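Local coordinates for protein SAS-6 (Leishmania major, PDB 4CKM) that probably builds the ring-shaped hub of the centriole and basal-body cartwheel, to which this N-terminal head domain contributes by self-association, at residues 100-103 / 104-108; 116-119 / 120-124; 49-52 / 53-56; 127-131 / 132-136. All coordinates share one frame; numbering follows the deposited sequence. Where two conformers were deposited one is given.

Interaction 1 (100-103 / 104-108)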
ATOM      1  N   ASP A 100      -1.323 -23.319  -6.875  1.00 47.19           N
ATOM      2  CA  ASP A 100      -0.106 -23.285  -7.697  1.00 50.97           C
ATOM      3  C   ASP A 100       0.578 -21.954  -7.763  1.00 48.65           C
ATOM      4  O   ASP A 100       1.789 -21.904  -7.824  1.00 49.76           O
ATOM      5  CB  ASP A 100      -0.443 -23.624  -9.155  1.00 54.31           C
ATOM      6  CG  ASP A 100      -0.753 -25.052  -9.343  1.00 62.04           C
ATOM      7  OD1 ASP A 100      -0.629 -25.812  -8.352  1.00 61.53           O
ATOM      8  OD2 ASP A 100      -1.137 -25.417 -10.478  1.00 78.37           O
ATOM      9  N   ASP A 101      -0.202 -20.886  -7.849  1.00 45.47           N
ATOM     10  CA  ASP A 101       0.355 -19.558  -7.941  1.00 44.53           C
ATOM     11  C   ASP A 101       0.445 -18.843  -6.595  1.00 40.87           C
ATOM     12  O   ASP A 101       0.804 -17.676  -6.549  1.00 42.24           O
ATOM     13  CB  ASP A 101      -0.504 -18.752  -8.883  1.00 48.32           C
ATOM     14  CG  ASP A 101      -0.624 -19.403 -10.222  1.00 54.75           C
ATOM     15  OD1 ASP A 101       0.429 -19.609 -10.838  1.00 62.48           O
ATOM     16  OD2 ASP A 101      -1.754 -19.729 -10.652  1.00 61.39           O
ATOM     17  N   TYR A 102       0.113 -19.515  -5.499  1.00 37.60           N
ATOM     18  CA  TYR A 102      -0.048 -18.788  -4.250  1.00 38.66           C
ATOM     19  C   TYR A 102       1.264 -18.223  -3.735  1.00 39.32           C
ATOM     20  O   TYR A 102       1.313 -17.082  -3.284  1.00 40.16           O
ATOM     21  CB  TYR A 102      -0.697 -19.621  -3.159  1.00 35.64           C
ATOM     22  CG  TYR A 102      -0.953 -18.790  -1.904  1.00 37.28           C
ATOM     23  CD1 TYR A 102      -1.841 -17.717  -1.934  1.00 34.95           C
ATOM     24  CD2 TYR A 102      -0.291 -19.061  -0.700  1.00 35.12           C
ATOM     25  CE1 TYR A 102      -2.098 -16.963  -0.798  1.00 35.47           C
ATOM     26  CE2 TYR A 102      -0.532 -18.306   0.431  1.00 35.87           C
ATOM     27  CZ  TYR A 102      -1.442 -17.248   0.370  1.00 36.63           C
ATOM     28  OH  TYR A 102      -1.693 -16.478   1.472  1.00 33.19           O
ATOM     29  N   ASN A 103       2.328 -19.003  -3.825  1.00 39.79           N
ATOM     30  CA  ASN A 103       3.611 -18.556  -3.323  1.00 43.28           C
ATOM     31  C   ASN A 103       4.089 -17.271  -3.923  1.00 41.00           C
ATOM     32  O   ASN A 103       4.570 -16.391  -3.205  1.00 41.78           O
ATOM     33  CB  ASN A 103       4.654 -19.649  -3.467  1.00 45.90           C
ATOM     34  CG  ASN A 103       4.411 -20.771  -2.491  1.00 50.83           C
ATOM     35  OD1 ASN A 103       3.803 -20.572  -1.430  1.00 60.68           O
ATOM     36  ND2 ASN A 103       4.871 -21.954  -2.833  1.00 56.59           N
ATOM     37  N   ALA A 104       3.962 -17.143  -5.229  1.00 39.18           N
ATOM     38  CA  ALA A 104       4.280 -15.868  -5.870  1.00 39.87           C
ATOM     39  C   ALA A 104       3.382 -14.737  -5.372  1.00 38.64           C
ATOM     40  O   ALA A 104       3.820 -13.611  -5.191  1.00 40.77           O
ATOM     41  CB  ALA A 104       4.143 -16.000  -7.373  1.00 40.68           C
ATOM     42  N   PHE A 105       2.111 -15.063  -5.180  1.00 38.48           N
ATOM     43  CA  PHE A 105       1.063 -14.088  -4.866  1.00 38.07           C
ATOM     44  C   PHE A 105       1.326 -13.617  -3.431  1.00 36.34           C
ATOM     45  O   PHE A 105       1.311 -12.429  -3.133  1.00 35.67           O
ATOM     46  CB  PHE A 105      -0.299 -14.795  -5.060  1.00 35.21           C
ATOM     47  CG  PHE A 105      -1.505 -14.039  -4.566  1.00 34.60           C
ATOM     48  CD1 PHE A 105      -2.186 -13.162  -5.401  1.00 36.38           C
ATOM     49  CD2 PHE A 105      -2.030 -14.290  -3.298  1.00 33.49           C
ATOM     50  CE1 PHE A 105      -3.329 -12.495  -4.958  1.00 34.22           C
ATOM     51  CE2 PHE A 105      -3.172 -13.630  -2.846  1.00 33.36           C
ATOM     52  CZ  PHE A 105      -3.824 -12.736  -3.686  1.00 33.41           C
ATOM     53  N   LYS A 106       1.596 -14.593  -2.572  1.00 36.46           N
ATOM     54  CA  LYS A 106       1.932 -14.395  -1.173  1.00 35.15           C
ATOM     55  C   LYS A 106       3.122 -13.481  -1.022  1.00 36.57           C
ATOM     56  O   LYS A 106       3.059 -12.508  -0.263  1.00 37.21           O
ATOM     57  CB  LYS A 106       2.257 -15.732  -0.551  1.00 36.77           C
ATOM     58  CG  LYS A 106       2.445 -15.713   0.951  1.00 38.40           C
ATOM     59  CD  LYS A 106       2.965 -17.066   1.417  1.00 39.44           C
ATOM     60  CE  LYS A 106       3.129 -17.122   2.929  1.00 41.46           C
ATOM     61  NZ  LYS A 106       4.131 -16.098   3.389  1.00 44.00           N
ATOM     62  N   GLN A 107       4.196 -13.790  -1.746  1.00 36.65           N
ATOM     63  CA  GLN A 107       5.419 -12.995  -1.661  0.50 39.63           C
ATOM     64  C   GLN A 107       5.198 -11.564  -2.149  1.00 39.69           C
ATOM     65  O   GLN A 107       5.632 -10.617  -1.502  1.00 42.33           O
ATOM     66  CB  GLN A 107       6.566 -13.658  -2.436  0.50 39.72           C
ATOM     67  CG  GLN A 107       7.093 -14.927  -1.774  0.50 41.31           C
ATOM     68  CD  GLN A 107       7.887 -15.801  -2.725  0.50 40.81           C
ATOM     69  OE1 GLN A 107       8.498 -15.312  -3.677  0.50 46.65           O
ATOM     70  NE2 GLN A 107       7.871 -17.095  -2.478  0.50 38.31           N
ATOM     71  N   HIS A 108       4.520 -11.419  -3.278  1.00 37.22           N
ATOM     72  CA  HIS A 108       4.258 -10.115  -3.857  1.00 39.68           C
ATOM     73  C   HIS A 108       3.382  -9.226  -2.973  1.00 37.58           C
ATOM     74  O   HIS A 108       3.611  -8.037  -2.905  1.00 36.15           O
ATOM     75  CB  HIS A 108       3.612 -10.260  -5.245  1.00 44.70           C
ATOM     76  CG  HIS A 108       3.406  -8.956  -5.941  1.00 52.81           C
ATOM     77  ND1 HIS A 108       2.213  -8.262  -5.885  1.00 60.07           N
ATOM     78  CD2 HIS A 108       4.253  -8.192  -6.670  1.00 57.20           C
ATOM     79  CE1 HIS A 108       2.329  -7.134  -6.562  1.00 57.72           C
ATOM     80  NE2 HIS A 108       3.555  -7.070  -7.051  1.00 62.42           N
TER
HETATM   81  O   HOH W   1       3.459 -19.794  -6.735  1.00 55.44           O
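Y102 and N103 run straight into A104-Q107 as the opening of an alpha helix, where K106 N bonds Y102 O at 2.6 Å and Q107 N bonds N103 O. This is the start of helix 102-109 in the SAS-6 head domain. F105 N extends the i to i+4 pattern backwards to D101 O, 3.2 Å away and in the carbonyl plane. One residue earlier a water takes over: it donates to D100 O and accepts from A104 N, 3.1 Å from the water oxygen, so the step before the F105 bond is bridged by solvent.

On the inner side the Y102 ring is the centrepiece. Its CG stands anti to the backbone N (chi1 -175°), which brings the ring alongside the next turn. K106 sets its CB over one face, making a CH-pi contact 4.1 Å from the ring centroid but shifted toward the rim. Further along the same stem, K106 CD touches Y102 CE2 at 3.8 Å. Both polar tips then leave for the loop beyond the helix, Y102 OH bonding V113 O and K106 NZ bonding L111 O, so each side chain is tied to that loop at its tip as well as packed against the other. F105 meets the tyrosine rim to rim, planes 38° apart and neither ring over the other; the touch is made by F105 CD2, 3.7 Å from Y102 CE1.

Interaction 2 (116-119 / 120-124)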
ATOM      1  N   HIS A 116      -4.852 -21.888   2.842  1.00 36.29           N
ATOM      2  CA  HIS A 116      -6.081 -22.144   3.594  1.00 40.06           C
ATOM      3  C   HIS A 116      -6.537 -20.888   4.359  1.00 40.25           C
ATOM      4  O   HIS A 116      -7.739 -20.565   4.403  1.00 40.11           O
ATOM      5  CB  HIS A 116      -5.860 -23.303   4.580  1.00 44.14           C
ATOM      6  CG  HIS A 116      -7.050 -23.603   5.447  1.00 52.57           C
ATOM      7  ND1 HIS A 116      -8.086 -24.427   5.042  1.00 54.49           N
ATOM      8  CD2 HIS A 116      -7.378 -23.179   6.694  1.00 54.65           C
ATOM      9  CE1 HIS A 116      -8.999 -24.493   5.996  1.00 53.80           C
ATOM     10  NE2 HIS A 116      -8.592 -23.749   7.011  1.00 56.57           N
ATOM     11  N   GLY A 117      -5.573 -20.198   4.975  1.00 36.83           N
ATOM     12  CA  GLY A 117      -5.847 -19.021   5.766  1.00 35.67           C
ATOM     13  C   GLY A 117      -6.288 -17.843   4.923  1.00 37.84           C
ATOM     14  O   GLY A 117      -7.103 -17.030   5.367  1.00 36.43           O
ATOM     15  N   PHE A 118      -5.795 -17.764   3.689  1.00 37.16           N
ATOM     16  CA  PHE A 118      -6.009 -16.564   2.896  1.00 37.50           C
ATOM     17  C   PHE A 118      -7.487 -16.166   2.702  1.00 39.29           C
ATOM     18  O   PHE A 118      -7.852 -15.025   2.964  1.00 36.97           O
ATOM     19  CB  PHE A 118      -5.299 -16.628   1.550  1.00 36.55           C
ATOM     20  CG  PHE A 118      -5.670 -15.505   0.658  1.00 34.57           C
ATOM     21  CD1 PHE A 118      -5.234 -14.220   0.945  1.00 35.35           C
ATOM     22  CD2 PHE A 118      -6.544 -15.699  -0.401  1.00 36.40           C
ATOM     23  CE1 PHE A 118      -5.616 -13.148   0.157  1.00 36.16           C
ATOM     24  CE2 PHE A 118      -6.924 -14.630  -1.212  1.00 35.74           C
ATOM     25  CZ  PHE A 118      -6.454 -13.356  -0.933  1.00 36.48           C
ATOM     26  N   PRO A 119      -8.329 -17.091   2.219  1.00 42.26           N
ATOM     27  CA  PRO A 119      -9.734 -16.744   2.045  1.00 40.51           C
ATOM     28  C   PRO A 119     -10.453 -16.483   3.352  1.00 39.57           C
ATOM     29  O   PRO A 119     -11.349 -15.663   3.384  1.00 42.35           O
ATOM     30  CB  PRO A 119     -10.324 -17.967   1.331  1.00 40.73           C
ATOM     31  CG  PRO A 119      -9.400 -19.086   1.665  1.00 42.64           C
ATOM     32  CD  PRO A 119      -8.040 -18.464   1.770  1.00 42.68           C
ATOM     33  N   ARG A 120     -10.057 -17.139   4.426  1.00 39.87           N
ATOM     34  CA  ARG A 120     -10.650 -16.842   5.734  1.00 42.01           C
ATOM     35  C   ARG A 120     -10.382 -15.402   6.198  1.00 41.11           C
ATOM     36  O   ARG A 120     -11.269 -14.723   6.726  1.00 40.13           O
ATOM     37  CB  ARG A 120     -10.137 -17.819   6.786  1.00 46.23           C
ATOM     38  CG  ARG A 120     -10.949 -19.101   6.896  1.00 53.77           C
ATOM     39  CD  ARG A 120     -10.337 -20.291   6.178  1.00 57.58           C
ATOM     40  NE  ARG A 120     -11.333 -21.343   5.943  1.00 62.79           N
ATOM     41  CZ  ARG A 120     -11.298 -22.224   4.940  1.00 62.67           C
ATOM     42  NH1 ARG A 120     -10.302 -22.219   4.053  1.00 64.38           N
ATOM     43  NH2 ARG A 120     -12.274 -23.116   4.814  1.00 63.99           N
ATOM     44  N   TYR A 121      -9.151 -14.961   6.004  1.00 39.12           N
ATOM     45  CA  TYR A 121      -8.732 -13.621   6.361  1.00 42.91           C
ATOM     46  C   TYR A 121      -9.520 -12.615   5.542  1.00 40.79           C
ATOM     47  O   TYR A 121     -10.036 -11.627   6.049  1.00 41.06           O
ATOM     48  CB  TYR A 121      -7.209 -13.496   6.149  1.00 48.82           C
ATOM     49  CG  TYR A 121      -6.664 -12.134   5.735  1.00 56.08           C
ATOM     50  CD1 TYR A 121      -6.777 -11.026   6.579  1.00 57.74           C
ATOM     51  CD2 TYR A 121      -5.976 -11.965   4.509  1.00 58.54           C
ATOM     52  CE1 TYR A 121      -6.251  -9.788   6.212  1.00 60.28           C
ATOM     53  CE2 TYR A 121      -5.461 -10.733   4.132  1.00 57.29           C
ATOM     54  CZ  TYR A 121      -5.595  -9.652   4.992  1.00 58.51           C
ATOM     55  OH  TYR A 121      -5.089  -8.428   4.664  1.00 56.96           O
ATOM     56  N   LEU A 122      -9.649 -12.897   4.264  1.00 40.19           N
ATOM     57  CA  LEU A 122     -10.317 -11.992   3.376  1.00 38.90           C
ATOM     58  C   LEU A 122     -11.773 -11.879   3.789  1.00 38.71           C
ATOM     59  O   LEU A 122     -12.329 -10.782   3.878  1.00 38.55           O
ATOM     60  CB  LEU A 122     -10.215 -12.524   1.958  1.00 41.56           C
ATOM     61  CG  LEU A 122     -10.620 -11.576   0.847  1.00 43.41           C
ATOM     62  CD1 LEU A 122      -9.715 -10.349   0.837  1.00 45.73           C
ATOM     63  CD2 LEU A 122     -10.545 -12.329  -0.462  1.00 43.91           C
ATOM     64  N   VAL A 123     -12.381 -13.026   4.053  1.00 35.44           N
ATOM     65  CA  VAL A 123     -13.775 -13.077   4.466  1.00 38.27           C
ATOM     66  C   VAL A 123     -14.035 -12.317   5.791  1.00 37.90           C
ATOM     67  O   VAL A 123     -15.038 -11.629   5.925  1.00 36.60           O
ATOM     68  CB  VAL A 123     -14.257 -14.544   4.523  1.00 38.49           C
ATOM     69  CG1 VAL A 123     -15.551 -14.707   5.302  1.00 37.59           C
ATOM     70  CG2 VAL A 123     -14.441 -15.065   3.103  1.00 39.80           C
ATOM     71  N   GLY A 124     -13.134 -12.441   6.753  1.00 35.70           N
ATOM     72  CA  GLY A 124     -13.270 -11.723   8.003  1.00 37.24           C
ATOM     73  C   GLY A 124     -13.389 -10.227   7.760  1.00 38.24           C
ATOM     74  O   GLY A 124     -14.283  -9.582   8.294  1.00 39.94           O
TER
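H116 and R120 meet on the exposed flank of the start of helix 117-130, one turn apart, while F118, P119, L122 and V123 pack on its buried side. In that close-packed part, Y121 N, L122 N and V123 N bond the carbonyls of G117, F118 and P119 in regular alpha-helical fashion. V123 CG2 sits only 3.2 Å from P119 O. F118 CZ brushes L122 CD2 at 4.2 Å, a looser touch. P119 and V123 lean on L40 of strand 39-50, and L122 on V81 of strand 76-85, which seats the helix on the sheet. Y121 stacks its ring on F163 of the second subunit, consistent with the head-to-head association expected of SAS-6 hubs.

Toward solvent the arrangement is polar and flat. The R120 chain bends at chi2 (100°), folding its guanidinium flat against one face of the H116 imidazole, with the two planes 14° apart and their centres separated by 3.8 Å. NH1 lies over the ring near its rim, while R120 CZ approaches H116 CE1 at 3.4 Å. The same NH1 gives a straight hydrogen bond to H116 O, 3.1 Å long, and that oxygen lies in the guanidinium plane. One residue thus holds the arginine twice, through its carbonyl and through its ring face; the cation spread over the imidazole would probably disfavour a second positive charge on H116.

Interaction 3 (49-52 / 53-56)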
ATOM      1  N   THR A  49     -17.042   2.733  -6.480  1.00 32.81           N
ATOM      2  CA  THR A  49     -16.681   2.296  -7.827  1.00 34.15           C
ATOM      3  C   THR A  49     -16.377   3.471  -8.740  1.00 34.20           C
ATOM      4  O   THR A  49     -17.057   4.503  -8.693  1.00 31.90           O
ATOM      5  CB  THR A  49     -17.840   1.550  -8.504  1.00 33.85           C
ATOM      6  OG1 THR A  49     -19.004   2.384  -8.492  1.00 34.06           O
ATOM      7  CG2 THR A  49     -18.163   0.298  -7.771  1.00 37.11           C
ATOM      8  N   LYS A  50     -15.384   3.305  -9.596  1.00 34.25           N
ATOM      9  CA  LYS A  50     -15.119   4.291 -10.625  1.00 38.95           C
ATOM     10  C   LYS A  50     -14.374   3.713 -11.808  1.00 39.69           C
ATOM     11  O   LYS A  50     -13.594   2.767 -11.647  1.00 34.59           O
ATOM     12  CB  LYS A  50     -14.369   5.484 -10.049  1.00 42.74           C
ATOM     13  CG  LYS A  50     -12.919   5.257  -9.751  1.00 47.43           C
ATOM     14  CD  LYS A  50     -12.312   6.511  -9.165  1.00 51.47           C
ATOM     15  CE  LYS A  50     -10.870   6.271  -8.753  1.00 55.32           C
ATOM     16  NZ  LYS A  50     -10.564   6.840  -7.413  1.00 58.48           N
ATOM     17  N   MET A  51     -14.691   4.223 -13.002  1.00 45.11           N
ATOM     18  CA  MET A  51     -13.826   4.041 -14.168  1.00 50.28           C
ATOM     19  C   MET A  51     -13.177   5.376 -14.461  1.00 48.35           C
ATOM     20  O   MET A  51     -13.832   6.290 -14.965  1.00 47.44           O
ATOM     21  CB  MET A  51     -14.559   3.566 -15.419  1.00 55.59           C
ATOM     22  CG  MET A  51     -13.547   3.342 -16.564  1.00 63.14           C
ATOM     23  SD  MET A  51     -14.125   3.008 -18.245  1.00 70.86           S
ATOM     24  CE  MET A  51     -15.276   4.346 -18.589  1.00 65.80           C
ATOM     25  N   PRO A  52     -11.887   5.506 -14.147  1.00 49.20           N
ATOM     26  CA  PRO A  52     -11.264   6.785 -14.447  1.00 51.59           C
ATOM     27  C   PRO A  52     -11.380   7.094 -15.937  1.00 50.55           C
ATOM     28  O   PRO A  52     -11.394   6.175 -16.754  1.00 50.74           O
ATOM     29  CB  PRO A  52      -9.804   6.590 -14.031  1.00 51.98           C
ATOM     30  CG  PRO A  52      -9.838   5.427 -13.081  1.00 53.47           C
ATOM     31  CD  PRO A  52     -10.915   4.535 -13.632  1.00 50.76           C
ATOM     32  N   PRO A  53     -11.502   8.385 -16.287  1.00 49.83           N
ATOM     33  CA  PRO A  53     -11.381   9.526 -15.380  1.00 46.11           C
ATOM     34  C   PRO A  53     -12.693   9.924 -14.658  1.00 43.25           C
ATOM     35  O   PRO A  53     -12.709  10.895 -13.923  1.00 44.34           O
ATOM     36  CB  PRO A  53     -10.910  10.634 -16.323  1.00 45.22           C
ATOM     37  CG  PRO A  53     -11.525  10.283 -17.650  1.00 46.07           C
ATOM     38  CD  PRO A  53     -11.889   8.820 -17.642  1.00 47.70           C
ATOM     39  N   HIS A  54     -13.772   9.170 -14.830  1.00 45.39           N
ATOM     40  CA  HIS A  54     -15.038   9.493 -14.141  1.00 45.08           C
ATOM     41  C   HIS A  54     -14.919   9.520 -12.608  1.00 42.53           C
ATOM     42  O   HIS A  54     -14.080   8.841 -12.025  1.00 42.64           O
ATOM     43  CB  HIS A  54     -16.104   8.493 -14.502  1.00 43.71           C
ATOM     44  CG  HIS A  54     -16.409   8.442 -15.957  1.00 51.51           C
ATOM     45  ND1 HIS A  54     -17.448   9.147 -16.518  1.00 58.25           N
ATOM     46  CD2 HIS A  54     -15.825   7.764 -16.971  1.00 54.97           C
ATOM     47  CE1 HIS A  54     -17.501   8.901 -17.813  1.00 55.05           C
ATOM     48  NE2 HIS A  54     -16.528   8.062 -18.112  1.00 59.27           N
ATOM     49  N   GLU A  55     -15.773  10.299 -11.956  1.00 37.95           N
ATOM     50  CA  GLU A  55     -15.726  10.396 -10.506  1.00 37.08           C
ATOM     51  C   GLU A  55     -16.496   9.205  -9.935  1.00 33.82           C
ATOM     52  O   GLU A  55     -17.274   8.581 -10.643  1.00 32.16           O
ATOM     53  CB  GLU A  55     -16.273  11.745 -10.021  1.00 39.63           C
ATOM     54  CG  GLU A  55     -15.480  12.938 -10.554  1.00 42.08           C
ATOM     55  CD  GLU A  55     -15.812  14.270  -9.881  1.00 45.21           C
ATOM     56  OE1 GLU A  55     -16.754  14.359  -9.046  1.00 45.38           O
ATOM     57  OE2 GLU A  55     -15.118  15.251 -10.197  1.00 46.43           O
ATOM     58  N   PRO A  56     -16.232   8.847  -8.674  1.00 32.87           N
ATOM     59  CA  PRO A  56     -16.786   7.605  -8.147  1.00 34.11           C
ATOM     60  C   PRO A  56     -18.203   7.726  -7.655  1.00 33.80           C
ATOM     61  O   PRO A  56     -18.652   8.833  -7.351  1.00 33.67           O
ATOM     62  CB  PRO A  56     -15.875   7.296  -6.960  1.00 34.77           C
ATOM     63  CG  PRO A  56     -15.341   8.603  -6.523  1.00 34.89           C
ATOM     64  CD  PRO A  56     -15.290   9.482  -7.737  1.00 34.35           C
TER
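The connection between strands 39-50 and 57-70 turns on a cis peptide bond between P52 and P53. Across this bend M51 O accepts a hydrogen bond from H54 N at 2.9 Å, weak because the angle at the hydrogen is only 130°. With two prolines at the corners, the second of them cis, this is a type VIa beta turn, set at the tip of a beta-hairpin connection whose two arms run nearly antiparallel, 164° apart end to end. The same M51 O also lies in the plane of the H54 imidazole, at its edge, 3.2 Å from CD2. The M51 and H54 side chains leave the turn side by side, pointing the same way. A bend at chi3 (52°) turns the methionine methyl toward the imidazole, and CE comes to rest 3.8 Å from H54 CD2.

Farther from the bend the arms meet mainly through carbon. K50 CB sits against P56, 3.7 Å from its CA and 3.9 Å from its CB. P56 CA also offers a CA-H...O contact to T49 O at 3.2 Å. The T49 side chain starts away from the P53-P56 arm, and its OG1 bonds both Q57 O and R59 NH1, while M51 packs on L142 and P52 on V141 of strand 136-142.

Interaction 4 (127-131 / 132-136); sequences RDIAD and GASAY
A Schellman motif ends helix 117-130, and an ST turn begins two residues after its glycine. G132, at a positive phi of 76°, reverses the chain so that two amides beyond the helix reach back into its last turn. G132 N bonds I129 O at 3.2 Å, coming from well above the carbonyl plane and not along a lone pair. A133 N bonds D128 O at 3.0 Å, and this outer bond is weak.

After the reversal, S134 faces the helix again. Its CB rests 3.7 Å from D128 CB, aliphatic carbon against aliphatic carbon. OG is set anti to the backbone N of S134 (chi1 -179°) and there accepts the hydrogen of Y136 N, 3.0 Å away, which closes the ST turn where the chain enters strand 136-142. I129 supplies the apolar part of the contact. Its CG1 passes S134 OG at 3.8 Å, and the extended side chain carries CD1 to within 3.9 Å of Y136 CB. The two side chains cross at about a right angle, the isoleucine meeting the stem of the tyrosine while the phenol ring heads off elsewhere.

That ring packs on V157 and E159 of strand 152-160 and meets H168 of strand 165-175. On the helix side A130 rests on T43 and V45 of strand 39-50, so the junction spans from strand 39-50, against the helix end, to strands 152-160 and 165-175, against Y136.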
ATOM      1  N   ARG A 127     -16.717  -9.441   5.681  1.00 40.80           N
ATOM      2  CA  ARG A 127     -17.907  -9.622   6.514  1.00 43.55           C
ATOM      3  C   ARG A 127     -18.046  -8.476   7.515  1.00 41.68           C
ATOM      4  O   ARG A 127     -19.147  -8.015   7.761  1.00 40.07           O
ATOM      5  CB  ARG A 127     -17.894 -10.999   7.208  1.00 46.03           C
ATOM      6  CG  ARG A 127     -18.839 -11.143   8.391  1.00 52.90           C
ATOM      7  CD  ARG A 127     -19.521 -12.506   8.485  1.00 57.90           C
ATOM      8  NE  ARG A 127     -18.600 -13.644   8.394  1.00 61.19           N
ATOM      9  CZ  ARG A 127     -18.720 -14.669   7.547  1.00 62.73           C
ATOM     10  NH1 ARG A 127     -19.734 -14.748   6.681  1.00 64.92           N
ATOM     11  NH2 ARG A 127     -17.818 -15.639   7.575  1.00 63.66           N
ATOM     12  N   ASP A 128     -16.942  -8.003   8.075  1.00 41.44           N
ATOM     13  CA  ASP A 128     -17.009  -6.874   8.988  1.00 44.36           C
ATOM     14  C   ASP A 128     -17.447  -5.587   8.293  1.00 44.22           C
ATOM     15  O   ASP A 128     -18.198  -4.789   8.838  1.00 45.31           O
ATOM     16  CB  ASP A 128     -15.682  -6.692   9.714  1.00 47.96           C
ATOM     17  CG  ASP A 128     -15.360  -7.873  10.638  1.00 54.23           C
ATOM     18  OD1 ASP A 128     -16.301  -8.588  11.059  1.00 57.36           O
ATOM     19  OD2 ASP A 128     -14.164  -8.099  10.942  1.00 61.18           O
ATOM     20  N   ILE A 129     -17.013  -5.406   7.063  1.00 42.28           N
ATOM     21  CA  ILE A 129     -17.443  -4.258   6.296  1.00 40.70           C
ATOM     22  C   ILE A 129     -18.937  -4.352   5.971  1.00 42.11           C
ATOM     23  O   ILE A 129     -19.661  -3.367   6.053  1.00 43.28           O
ATOM     24  CB  ILE A 129     -16.611  -4.126   5.019  1.00 37.04           C
ATOM     25  CG1 ILE A 129     -15.172  -3.790   5.381  1.00 36.51           C
ATOM     26  CG2 ILE A 129     -17.192  -3.062   4.101  1.00 39.69           C
ATOM     27  CD1 ILE A 129     -14.218  -3.894   4.214  1.00 37.54           C
ATOM     28  N   ALA A 130     -19.386  -5.530   5.571  1.00 43.86           N
ATOM     29  CA  ALA A 130     -20.803  -5.774   5.324  1.00 45.68           C
ATOM     30  C   ALA A 130     -21.641  -5.484   6.564  1.00 46.70           C
ATOM     31  O   ALA A 130     -22.685  -4.873   6.466  1.00 47.31           O
ATOM     32  CB  ALA A 130     -21.018  -7.207   4.886  1.00 45.76           C
ATOM     33  N   ASP A 131     -21.166  -5.891   7.732  1.00 50.97           N
ATOM     34  CA  ASP A 131     -21.936  -5.729   8.969  1.00 53.76           C
ATOM     35  C   ASP A 131     -22.026  -4.298   9.473  1.00 55.77           C
ATOM     36  O   ASP A 131     -22.687  -4.057  10.461  1.00 61.59           O
ATOM     37  CB  ASP A 131     -21.344  -6.601  10.084  1.00 55.15           C
ATOM     38  CG  ASP A 131     -21.575  -8.085   9.846  1.00 57.46           C
ATOM     39  OD1 ASP A 131     -22.334  -8.441   8.917  1.00 53.05           O
ATOM     40  OD2 ASP A 131     -20.977  -8.901  10.581  1.00 66.20           O
ATOM     41  N   GLY A 132     -21.368  -3.350   8.817  1.00 56.76           N
ATOM     42  CA  GLY A 132     -21.276  -2.000   9.343  1.00 56.98           C
ATOM     43  C   GLY A 132     -20.279  -1.908  10.492  1.00 62.03           C
ATOM     44  O   GLY A 132     -20.080  -0.824  11.042  1.00 70.34           O
ATOM     45  N   ALA A 133     -19.612  -3.024  10.814  1.00 60.05           N
ATOM     46  CA  ALA A 133     -18.769  -3.150  12.012  1.00 62.75           C
ATOM     47  C   ALA A 133     -17.259  -3.117  11.771  1.00 64.73           C
ATOM     48  O   ALA A 133     -16.525  -3.782  12.496  1.00 68.20           O
ATOM     49  CB  ALA A 133     -19.123  -4.445  12.725  1.00 65.18           C
ATOM     50  N   SER A 134     -16.796  -2.334  10.787  1.00 66.04           N
ATOM     51  CA  SER A 134     -15.364  -2.256  10.445  1.00 60.03           C
ATOM     52  C   SER A 134     -14.870  -0.840  10.210  1.00 54.27           C
ATOM     53  O   SER A 134     -15.570   0.012   9.681  1.00 55.70           O
ATOM     54  CB  SER A 134     -15.064  -3.062   9.172  1.00 61.46           C
ATOM     55  OG  SER A 134     -13.686  -3.015   8.833  1.00 52.99           O
ATOM     56  N   ALA A 135     -13.612  -0.632  10.553  1.00 50.44           N
ATOM     57  CA  ALA A 135     -12.900   0.590  10.230  1.00 48.80           C
ATOM     58  C   ALA A 135     -12.403   0.670   8.764  1.00 46.01           C
ATOM     59  O   ALA A 135     -11.676   1.603   8.416  1.00 47.61           O
ATOM     60  CB  ALA A 135     -11.704   0.689  11.166  1.00 52.68           C
ATOM     61  N   TYR A 136     -12.764  -0.299   7.926  1.00 39.69           N
ATOM     62  CA  TYR A 136     -12.209  -0.422   6.607  1.00 39.34           C
ATOM     63  C   TYR A 136     -13.254  -0.100   5.585  1.00 34.95           C
ATOM     64  O   TYR A 136     -14.423  -0.223   5.854  1.00 32.61           O
ATOM     65  CB  TYR A 136     -11.691  -1.855   6.357  1.00 41.07           C
ATOM     66  CG  TYR A 136     -10.495  -2.289   7.205  1.00 44.50           C
ATOM     67  CD1 TYR A 136      -9.775  -1.383   7.978  1.00 48.81           C
ATOM     68  CD2 TYR A 136     -10.065  -3.614   7.204  1.00 47.82           C
ATOM     69  CE1 TYR A 136      -8.686  -1.789   8.736  1.00 50.22           C
ATOM     70  CE2 TYR A 136      -8.981  -4.027   7.958  1.00 48.96           C
ATOM     71  CZ  TYR A 136      -8.294  -3.109   8.719  1.00 51.65           C
ATOM     72  OH  TYR A 136      -7.212  -3.507   9.469  1.00 56.56           O
TER

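From the N terminus, interaction 3 comes first, closing the turn between strands 39-50 and 57-70. Three more strands later, interaction 1 starts helix 102-109; interaction 2 starts helix 117-130 and interaction 4 ends it, leading into strand 136-142. All four are local and follow in series, so none nests in or crosses another. Interactions 1 and 2 touch directly, F105 CE2 lying 3.8 Å from F118 CZ, which joins the two helices. Interactions 2 and 4 share helix 117-130, their centres about 15 Å apart. Interaction 3 stands apart, across the chain's centre from interaction 2, about 28 Å between centres, at the far end of the strand 39-50 on which that helix rests.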